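Local coordinates for protein intracellular growth locus, subunit C (Francisella tularensis subsp. tularensis, PDB 2QWU) that is encoded in the intracellular growth locus of the Francisella pathogenicity island and probably supports host-cell invasion and growth inside host cells, at residues D134-I139 against A195-K200; C34-D39 against K127-K132; M140-N145 against S189-C194; A69-I74 against L91-K96. The protein carries 2 engineered substitutions. One frame throughout, in Å; residues are numbered along the deposited sequence.

Contact 1 of 4, residues D134-I139 against A195-K200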
# COMPACT_ATOMS: atom_id res chain seq x y z
N ASP A 134 20.11 -13.03 -0.50
CA ASP A 134 21.51 -12.73 -0.69
C ASP A 134 22.05 -11.65 0.27
O ASP A 134 23.08 -11.00 0.01
CB ASP A 134 21.79 -12.40 -2.17
CG ASP A 134 21.04 -11.16 -2.68
OD1 ASP A 134 20.03 -10.74 -2.04
OD2 ASP A 134 21.45 -10.64 -3.74
N GLU A 135 21.33 -11.46 1.38
CA GLU A 135 21.72 -10.55 2.46
C GLU A 135 21.83 -9.08 2.11
O GLU A 135 22.79 -8.38 2.47
CB GLU A 135 23.03 -11.05 3.10
CG GLU A 135 22.95 -12.51 3.51
CD GLU A 135 24.04 -12.93 4.48
OE1 GLU A 135 25.22 -12.55 4.27
OE2 GLU A 135 23.69 -13.65 5.46
N ALA A 136 20.81 -8.61 1.42
CA ALA A 136 20.71 -7.21 1.03
C ALA A 136 19.20 -6.97 0.99
O ALA A 136 18.42 -7.89 0.74
CB ALA A 136 21.30 -7.01 -0.36
N TRP A 137 18.79 -5.73 1.25
CA TRP A 137 17.38 -5.36 1.17
C TRP A 137 16.97 -5.07 -0.28
O TRP A 137 17.78 -4.60 -1.09
CB TRP A 137 17.13 -4.11 1.98
CG TRP A 137 17.21 -4.31 3.45
CD1 TRP A 137 18.31 -4.18 4.24
CD2 TRP A 137 16.12 -4.69 4.30
NE1 TRP A 137 17.98 -4.48 5.55
CE2 TRP A 137 16.64 -4.79 5.60
CE3 TRP A 137 14.74 -4.96 4.07
CZ2 TRP A 137 15.83 -5.15 6.71
CZ3 TRP A 137 13.93 -5.32 5.17
CH2 TRP A 137 14.49 -5.41 6.49
N GLY A 138 15.70 -5.30 -0.61
CA GLY A 138 15.21 -5.01 -1.95
C GLY A 138 13.72 -4.71 -1.85
O GLY A 138 13.18 -4.78 -0.77
N ILE A 139 13.09 -4.36 -2.96
CA ILE A 139 11.65 -4.13 -2.91
C ILE A 139 10.92 -5.46 -3.03
O ILE A 139 11.55 -6.49 -3.32
CB ILE A 139 11.14 -3.30 -4.13
CG1 ILE A 139 11.35 -4.06 -5.46
CG2 ILE A 139 11.84 -1.89 -4.15
CD1 ILE A 139 10.69 -3.36 -6.69
N ALA A 195 13.13 -13.58 -4.76
CA ALA A 195 13.93 -14.11 -3.65
C ALA A 195 15.18 -13.32 -3.25
O ALA A 195 15.36 -12.95 -2.07
CB ALA A 195 14.33 -15.60 -3.97
N ALA A 196 16.03 -13.13 -4.23
CA ALA A 196 17.29 -12.45 -4.01
C ALA A 196 17.19 -11.02 -4.56
O ALA A 196 16.26 -10.71 -5.32
CB ALA A 196 18.38 -13.27 -4.70
N SER A 197 18.11 -10.15 -4.13
CA SER A 197 18.12 -8.76 -4.57
C SER A 197 18.40 -8.62 -6.06
O SER A 197 18.08 -7.59 -6.65
CB SER A 197 19.16 -7.92 -3.79
OG SER A 197 20.47 -8.32 -4.16
N THR A 198 18.97 -9.66 -6.68
CA THR A 198 19.26 -9.64 -8.11
C THR A 198 18.07 -10.29 -8.89
O THR A 198 18.17 -10.57 -10.10
CB THR A 198 20.54 -10.46 -8.37
OG1 THR A 198 20.35 -11.78 -7.84
CG2 THR A 198 21.76 -9.82 -7.65
N ASP A 199 16.94 -10.54 -8.22
CA ASP A 199 15.79 -11.19 -8.89
C ASP A 199 14.71 -10.17 -9.29
O ASP A 199 13.49 -10.39 -9.07
CB ASP A 199 15.15 -12.25 -7.98
CG ASP A 199 15.95 -13.54 -7.92
OD1 ASP A 199 16.56 -13.92 -8.94
OD2 ASP A 199 15.93 -14.19 -6.84
N LYS A 200 15.15 -9.05 -9.86
CA LYS A 200 14.21 -8.01 -10.27
C LYS A 200 13.37 -8.39 -11.49
O LYS A 200 13.78 -9.17 -12.36
CB LYS A 200 14.96 -6.72 -10.56
CG LYS A 200 15.75 -6.24 -9.37
CD LYS A 200 16.27 -4.84 -9.57
CE LYS A 200 17.15 -4.44 -8.40
NZ LYS A 200 17.42 -2.96 -8.35
O HOH W 1 22.02 -12.59 -5.73
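The carboxylate of D134 meets S197 in the type I beta turn A196–D199, part of the loop between strands 189-193 and 200-204. D134 has its CG set between the backbone N and the carbonyl carbon (chi1 62°), and its CB bond is directed at the turn. From CB outward, CG comes first, 3.4 Å from S197 N, with the methyl CB of A196 alongside. OD1 then takes the backbone hydrogen bond from S197 N, 2.9 Å and nearly straight at 168°; this donor sits above the carboxylate plane, 40° out of it. OD2 accepts from the hydroxyl S197 OG at 2.6 Å on its syn lone pair, the side shared with the other oxygen. Backbone and side chain of S197 thus grip the two oxygens of one carboxylate separately, which should resist rotation of the group. A water adds to the load on OD2, donating to it at 2.8 Å and also bonding T198 OG1, so the second residue of the turn's middle pair is tied in as well. The turn carries its own carboxylate too: D199 OD2 accepts from A196 N, while D199 N returns a backbone bond to A196 O. A136 CB touches the same serine, 4.1 Å from S197 OG. The contact lies at the surface, and T133 has a backbone bond with A195 beside it. The methyl T198 CG2 stands 4.0 Å from D134 OD2.

Contact 2 of 4, residues C34-D39 against K127-K132. Engineered in segment 34-39: M36 (natural residue Leu).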
# COMPACT_ATOMS: atom_id res chain seq x y z
N CYS A 34 9.60 -7.80 6.62
CA CYS A 34 9.22 -6.91 5.53
C CYS A 34 8.27 -5.79 5.97
O CYS A 34 7.51 -5.89 6.95
CB CYS A 34 8.63 -7.69 4.38
SG CYS A 34 7.05 -8.46 4.82
N ARG A 35 8.40 -4.65 5.29
CA ARG A 35 7.52 -3.53 5.59
C ARG A 35 7.43 -2.64 4.33
O ARG A 35 8.39 -2.51 3.56
CB ARG A 35 7.99 -2.71 6.82
CG ARG A 35 9.18 -1.66 6.57
CD ARG A 35 10.45 -2.30 6.18
NE ARG A 35 10.96 -3.27 7.15
CZ ARG A 35 11.60 -3.00 8.31
NH1 ARG A 35 11.85 -1.76 8.74
NH2 ARG A 35 12.04 -4.02 9.06
N MSE A 36 6.25 -2.06 4.13
CA MSE A 36 6.00 -1.19 2.98
C MSE A 36 5.28 0.04 3.45
O MSE A 36 4.42 -0.01 4.30
CB MSE A 36 5.12 -1.92 1.93
CG MSE A 36 5.84 -2.97 1.15
SE MSE A 36 4.63 -3.71 -0.15
CE MSE A 36 4.43 -2.28 -1.03
N PHE A 37 5.71 1.21 2.95
CA PHE A 37 5.02 2.40 3.29
C PHE A 37 5.24 3.44 2.18
O PHE A 37 6.15 3.29 1.33
CB PHE A 37 5.46 2.90 4.68
CG PHE A 37 6.97 3.17 4.81
CD1 PHE A 37 7.50 4.39 4.39
CD2 PHE A 37 7.83 2.21 5.37
CE1 PHE A 37 8.91 4.68 4.55
CE2 PHE A 37 9.23 2.48 5.55
CZ PHE A 37 9.75 3.74 5.13
N ILE A 38 4.36 4.43 2.16
CA ILE A 38 4.41 5.44 1.10
C ILE A 38 4.49 6.85 1.67
O ILE A 38 3.89 7.16 2.70
CB ILE A 38 3.21 5.30 0.16
CG1 ILE A 38 1.89 5.28 0.98
CG2 ILE A 38 3.35 4.02 -0.69
CD1 ILE A 38 0.61 5.24 0.12
N ASP A 39 5.20 7.75 0.98
CA ASP A 39 5.42 9.09 1.54
C ASP A 39 4.29 10.08 1.32
O ASP A 39 4.33 11.21 1.89
CB ASP A 39 6.79 9.66 1.07
CG ASP A 39 6.84 9.98 -0.40
OD1 ASP A 39 5.81 9.80 -1.09
OD2 ASP A 39 7.93 10.44 -0.89
N LYS A 127 12.26 1.83 -0.50
CA LYS A 127 13.09 0.94 -1.32
C LYS A 127 13.54 -0.31 -0.59
O LYS A 127 13.84 -1.29 -1.23
CB LYS A 127 14.31 1.72 -1.85
CG LYS A 127 13.89 2.89 -2.77
CD LYS A 127 15.06 3.71 -3.34
CE LYS A 127 14.58 4.94 -4.13
NZ LYS A 127 13.41 4.63 -5.00
N LYS A 128 13.60 -0.27 0.73
CA LYS A 128 14.07 -1.44 1.45
C LYS A 128 12.88 -2.10 2.15
O LYS A 128 12.63 -1.85 3.31
CB LYS A 128 15.15 -1.01 2.44
CG LYS A 128 16.40 -0.47 1.69
CD LYS A 128 17.54 -0.15 2.68
CE LYS A 128 18.85 0.13 1.98
NZ LYS A 128 18.78 1.45 1.27
N GLN A 129 12.16 -2.94 1.41
CA GLN A 129 10.94 -3.59 1.90
C GLN A 129 11.13 -5.01 2.47
O GLN A 129 10.52 -5.36 3.45
CB GLN A 129 9.98 -3.66 0.74
CG GLN A 129 9.64 -2.28 0.16
CD GLN A 129 8.64 -2.40 -0.97
OE1 GLN A 129 8.25 -3.51 -1.37
NE2 GLN A 129 8.21 -1.28 -1.50
N GLU A 130 12.00 -5.80 1.85
CA GLU A 130 12.20 -7.17 2.29
C GLU A 130 13.70 -7.50 2.26
O GLU A 130 14.41 -7.11 1.30
CB GLU A 130 11.46 -8.10 1.32
CG GLU A 130 11.61 -9.56 1.56
CD GLU A 130 10.79 -10.38 0.56
OE1 GLU A 130 11.08 -10.35 -0.65
OE2 GLU A 130 9.86 -11.10 1.00
N TYR A 131 14.16 -8.18 3.32
CA TYR A 131 15.57 -8.60 3.40
C TYR A 131 15.70 -9.90 2.57
O TYR A 131 15.14 -10.95 2.89
CB TYR A 131 16.00 -8.78 4.87
CG TYR A 131 17.49 -8.98 5.02
CD1 TYR A 131 18.36 -7.98 4.61
CD2 TYR A 131 18.01 -10.13 5.59
CE1 TYR A 131 19.75 -8.10 4.79
CE2 TYR A 131 19.41 -10.28 5.78
CZ TYR A 131 20.25 -9.25 5.38
OH TYR A 131 21.62 -9.32 5.53
N LYS A 132 16.44 -9.80 1.48
CA LYS A 132 16.58 -10.88 0.53
C LYS A 132 17.54 -12.00 0.90
O LYS A 132 18.31 -11.89 1.85
CB LYS A 132 16.94 -10.28 -0.84
CG LYS A 132 16.02 -9.14 -1.28
CD LYS A 132 14.58 -9.64 -1.56
CE LYS A 132 13.72 -8.50 -2.11
NZ LYS A 132 12.48 -9.06 -2.74
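A buried primary amide, that of Q129, lies against the selenium-bearing chain of M36, an engineered selenomethionine where the natural residue is leucine. The two side chains pass each other at a slant, and M36 CG comes 3.5 Å from Q129 OE1, with SE at 3.8 Å from the same oxygen. Q129 runs straight beyond CG (chi2 -178°), which carries its amide past M36 to backbone partners: OE1 accepts from M140 N, while NE2 donates to N126 O and I141 O. Three bonds should therefore fix which way this amide is flipped, while M36 also packs on V73, M140 and L143. Along the backbone, R35 N donates to Q129 O at about 2.9 Å, though the position of that oxygen is doubtful. In return, Q129 CA makes a CA-H...O contact of 3.2 Å with R35 O. The R35 chain bends at chi2 and chi3, laying CD 3.6 Å from K128 O; its guanidinium is then held by I55 O through NH1 and N33 O through NH2. One residue earlier, C34 CB touches E130 CB. E130 OE1 and K132 NZ form a salt bridge at 2.8 Å, using the anti lone pair of OE1, while OE2 accepts from M6 N. Q129 and E130 both face G138 in the short pairing of strands 130-131 and 137-138, the arrangement of a classic beta bulge.

Contact 3 of 4, residues M140-N145 against S189-C194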
# COMPACT_ATOMS: atom_id res chain seq x y z
N MSE A 140 9.63 -5.42 -2.71
CA MSE A 140 8.74 -6.56 -3.02
C MSE A 140 8.02 -6.03 -4.28
O MSE A 140 8.10 -6.62 -5.32
CB MSE A 140 7.76 -6.87 -1.90
CG MSE A 140 8.51 -7.64 -0.75
SE MSE A 140 7.43 -8.03 0.75
CE MSE A 140 6.97 -6.34 1.28
N ILE A 141 7.36 -4.88 -4.16
CA ILE A 141 6.68 -4.24 -5.29
C ILE A 141 6.94 -2.72 -5.18
O ILE A 141 6.81 -2.14 -4.10
CB ILE A 141 5.16 -4.36 -5.20
CG1 ILE A 141 4.72 -5.80 -5.10
CG2 ILE A 141 4.56 -3.66 -6.43
CD1 ILE A 141 3.17 -5.91 -5.05
N ASP A 142 7.24 -2.07 -6.31
CA ASP A 142 7.42 -0.60 -6.31
C ASP A 142 6.05 0.02 -6.65
O ASP A 142 5.59 0.00 -7.80
CB ASP A 142 8.48 -0.17 -7.37
CG ASP A 142 8.82 1.31 -7.28
OD1 ASP A 142 8.07 2.04 -6.62
OD2 ASP A 142 9.86 1.75 -7.88
N LEU A 143 5.38 0.56 -5.64
CA LEU A 143 4.05 1.12 -5.82
C LEU A 143 4.09 2.63 -6.12
O LEU A 143 3.06 3.27 -6.20
CB LEU A 143 3.23 0.92 -4.51
CG LEU A 143 2.97 -0.57 -4.21
CD1 LEU A 143 2.29 -0.67 -2.82
CD2 LEU A 143 2.13 -1.21 -5.31
N SER A 144 5.28 3.19 -6.26
CA SER A 144 5.37 4.63 -6.43
C SER A 144 4.49 5.20 -7.50
O SER A 144 4.50 4.73 -8.63
CB SER A 144 6.84 5.09 -6.66
OG SER A 144 7.71 4.58 -5.66
N ASN A 145 3.72 6.22 -7.12
CA ASN A 145 2.83 6.92 -8.01
C ASN A 145 1.68 6.17 -8.58
O ASN A 145 1.03 6.69 -9.48
CB ASN A 145 3.65 7.57 -9.13
CG ASN A 145 4.55 8.68 -8.59
OD1 ASN A 145 4.16 9.38 -7.65
ND2 ASN A 145 5.74 8.84 -9.17
N SER A 189 1.92 -2.29 -15.68
CA SER A 189 2.92 -3.18 -15.06
C SER A 189 3.46 -2.54 -13.79
O SER A 189 3.21 -1.36 -13.52
CB SER A 189 4.08 -3.44 -16.04
OG SER A 189 4.68 -2.18 -16.38
N LEU A 190 4.15 -3.34 -12.98
CA LEU A 190 4.74 -2.84 -11.75
C LEU A 190 6.11 -3.50 -11.56
O LEU A 190 6.26 -4.70 -11.79
CB LEU A 190 3.87 -3.27 -10.54
CG LEU A 190 2.56 -2.49 -10.31
CD1 LEU A 190 1.69 -3.20 -9.31
CD2 LEU A 190 2.88 -1.07 -9.85
N PRO A 191 7.10 -2.75 -11.06
CA PRO A 191 8.42 -3.35 -10.82
C PRO A 191 8.29 -4.25 -9.54
O PRO A 191 7.56 -3.89 -8.59
CB PRO A 191 9.32 -2.14 -10.51
CG PRO A 191 8.69 -1.03 -11.15
CD PRO A 191 7.18 -1.27 -10.95
N VAL A 192 8.92 -5.42 -9.56
CA VAL A 192 8.90 -6.34 -8.42
C VAL A 192 10.29 -6.91 -8.21
O VAL A 192 11.19 -6.71 -9.03
CB VAL A 192 7.90 -7.52 -8.64
CG1 VAL A 192 6.50 -6.95 -8.80
CG2 VAL A 192 8.34 -8.40 -9.82
N CYS A 193 10.48 -7.58 -7.09
CA CYS A 193 11.76 -8.27 -6.85
C CYS A 193 11.40 -9.48 -6.05
O CYS A 193 10.59 -9.39 -5.09
CB CYS A 193 12.73 -7.42 -6.04
SG CYS A 193 14.40 -8.20 -6.01
N CYS A 194 12.01 -10.60 -6.44
CA CYS A 194 11.70 -11.89 -5.84
C CYS A 194 12.65 -12.32 -4.74
O CYS A 194 12.95 -11.48 -3.88
CB CYS A 194 11.54 -12.93 -6.96
SG CYS A 194 10.26 -12.39 -8.18
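With CG1 beside its backbone N (chi1 -57°), I141 turns CG2 toward L190, while D142, its CG anti to the backbone N (chi1 -172°), sets its carboxylate for bonds to S144. These groups flank a single beta bridge, I141 with V192, between the loop 140-145 and strand 189-193; the touching parts run in nearly opposite directions, 158° apart. Two backbone hydrogen bonds close the bridge on its two sides. D142 N donates to P191 O at 2.9 Å, and C193 N reaches M140 O at 3.1 Å. Supporting CA-H...O contacts join V192 CA to M140 O and I141 CA to P191 O. Around this backbone core, I141 CG2 comes 4.1 Å from L190 CD1, the two chains meeting at an oblique angle, and L190 CD2 lies 3.6 Å from D142 O. On the more open side, the P191 ring places CB 3.8 Å from D142 CB. I141 also packs on I18 and V20 of strand 18-21, L143 on V73 and M76 of strand 71-79, and L190 on I78, so both the loop and strand 189-193 pack on the main antiparallel sheet. Beyond the bridge the chain is held by an Asx turn: D142 OD1 accepts from S144 N, two residues on, at 3.0 Å from the anti side and somewhat out of the carboxylate plane. The same oxygen takes a second bond, from S144 OG at 2.7 Å on its syn lone pair.

Contact 4 of 4, residues A69-I74 against L91-K96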
# COMPACT_ATOMS: atom_id res chain seq x y z
N ALA A 69 6.23 8.85 6.41
CA ALA A 69 5.15 8.21 5.67
C ALA A 69 3.76 8.77 5.97
O ALA A 69 3.52 9.17 7.10
CB ALA A 69 5.13 6.70 6.01
N ALA A 70 2.92 8.82 4.94
CA ALA A 70 1.52 9.21 5.10
C ALA A 70 0.69 7.91 5.36
O ALA A 70 -0.41 7.97 5.93
CB ALA A 70 1.02 9.90 3.81
N ALA A 71 1.21 6.76 4.93
CA ALA A 71 0.47 5.50 5.12
C ALA A 71 1.39 4.33 5.00
O ALA A 71 2.43 4.42 4.34
CB ALA A 71 -0.61 5.34 4.04
N SER A 72 1.03 3.22 5.66
CA SER A 72 1.77 1.99 5.48
C SER A 72 0.89 1.18 4.51
O SER A 72 -0.33 1.45 4.37
CB SER A 72 1.87 1.20 6.79
OG SER A 72 0.54 0.88 7.23
N VAL A 73 1.52 0.26 3.78
CA VAL A 73 0.74 -0.67 2.94
C VAL A 73 0.90 -2.01 3.67
O VAL A 73 2.01 -2.54 3.75
CB VAL A 73 1.29 -0.78 1.52
CG1 VAL A 73 0.45 -1.78 0.75
CG2 VAL A 73 1.22 0.58 0.84
N ILE A 74 -0.20 -2.50 4.23
CA ILE A 74 -0.22 -3.74 5.04
C ILE A 74 -0.51 -4.98 4.21
O ILE A 74 0.04 -6.06 4.49
CB ILE A 74 -1.28 -3.60 6.17
CG1 ILE A 74 -0.86 -2.48 7.13
CG2 ILE A 74 -1.42 -4.85 6.97
CD1 ILE A 74 -2.06 -1.93 7.95
N LEU A 91 -4.40 -0.26 3.90
CA LEU A 91 -3.47 0.79 4.29
C LEU A 91 -3.61 1.14 5.77
O LEU A 91 -4.70 1.07 6.30
CB LEU A 91 -3.77 2.06 3.45
CG LEU A 91 -3.71 1.90 1.92
CD1 LEU A 91 -4.56 2.92 1.23
CD2 LEU A 91 -2.29 2.07 1.51
N GLY A 92 -2.50 1.50 6.41
CA GLY A 92 -2.55 1.91 7.81
C GLY A 92 -2.28 3.42 7.83
O GLY A 92 -1.32 3.86 7.23
N VAL A 93 -3.16 4.21 8.46
CA VAL A 93 -2.95 5.64 8.54
C VAL A 93 -3.10 6.11 9.98
O VAL A 93 -3.74 5.45 10.80
CB VAL A 93 -3.92 6.43 7.62
CG1 VAL A 93 -3.72 5.98 6.16
CG2 VAL A 93 -5.40 6.17 8.05
N LEU A 94 -2.48 7.24 10.30
CA LEU A 94 -2.62 7.77 11.68
C LEU A 94 -3.51 9.03 11.56
O LEU A 94 -3.11 10.05 10.99
CB LEU A 94 -1.24 8.10 12.25
CG LEU A 94 -1.23 8.55 13.70
CD1 LEU A 94 -1.72 7.46 14.66
CD2 LEU A 94 0.29 8.90 13.95
N ILE A 95 -4.76 8.93 12.05
CA ILE A 95 -5.72 10.04 11.91
C ILE A 95 -6.63 10.16 13.11
O ILE A 95 -6.78 9.22 13.90
CB ILE A 95 -6.65 9.82 10.67
CG1 ILE A 95 -7.37 8.45 10.79
CG2 ILE A 95 -5.81 9.85 9.37
CD1 ILE A 95 -8.37 8.14 9.66
N LYS A 96 -7.27 11.33 13.22
CA LYS A 96 -8.25 11.56 14.29
C LYS A 96 -9.57 10.92 13.83
O LYS A 96 -9.82 10.72 12.64
CB LYS A 96 -8.43 13.07 14.51
CG LYS A 96 -7.14 13.72 15.01
CD LYS A 96 -7.26 15.23 15.18
CE LYS A 96 -8.33 15.53 16.17
NZ LYS A 96 -8.23 16.91 16.76
O HOH W 2 -1.12 8.77 8.43
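S72 and G92 form an antiparallel hydrogen-bonded pair, joined by two backbone bonds. S72 N donates to G92 O at 2.9 Å; the return bond, G92 N to S72 O, is 3.0 Å. Because G92 has no side chain, S72 OG can settle 3.3 Å from G92 CA, and I74 CD1 comes in over the same residue. OG sits between the backbone N and the carbonyl carbon of S72 (chi1 60°), and is hydrogen-bonded to Y175 OH of strand 173-184. On the other face of the sheet, V73 and L91 are a non-hydrogen-bonded pair whose side chains run alongside each other in one direction; L91 CD2 touches V73 CG2 at 3.9 Å. Next along, A71 CB meets V93 CG1 at 3.8 Å. All this belongs to the beta hairpin of strands 71-79 and 86-96, within the large antiparallel sheet. Where the direct pairing gives out, a water stands in, 2.7 Å from A70 O, to which it probably donates, and 2.8 Å from L94 N, from which it accepts. A70 and A71 here form a classic beta bulge facing I38 of strand 37-43, which pairs with strand 71-79. L41 of that neighbouring strand packs on A71 and L91, while I178 of strand 173-184 packs on V93.

Overall arrangement
From the N terminus, 34-39 opens contact 2, which closes 88 residues later at 127-132. Within that loop contact 4 opens and closes, pairing 69-74 with 91-96; I38 joins the two through backbone bonds to A70 and A71. Contact 1 then starts at 134-139 and closes at 195-200, enclosing contact 3, so the four form two nested pairs in series and none cross. K132 NZ ties the pairs together, bonding I139 O and C194 O. Contact 4, and contact 2 through strand 37-43, reach the large sheet; contacts 1 and 3 tie the 134-145 chain to strand 189-193 and its following turn.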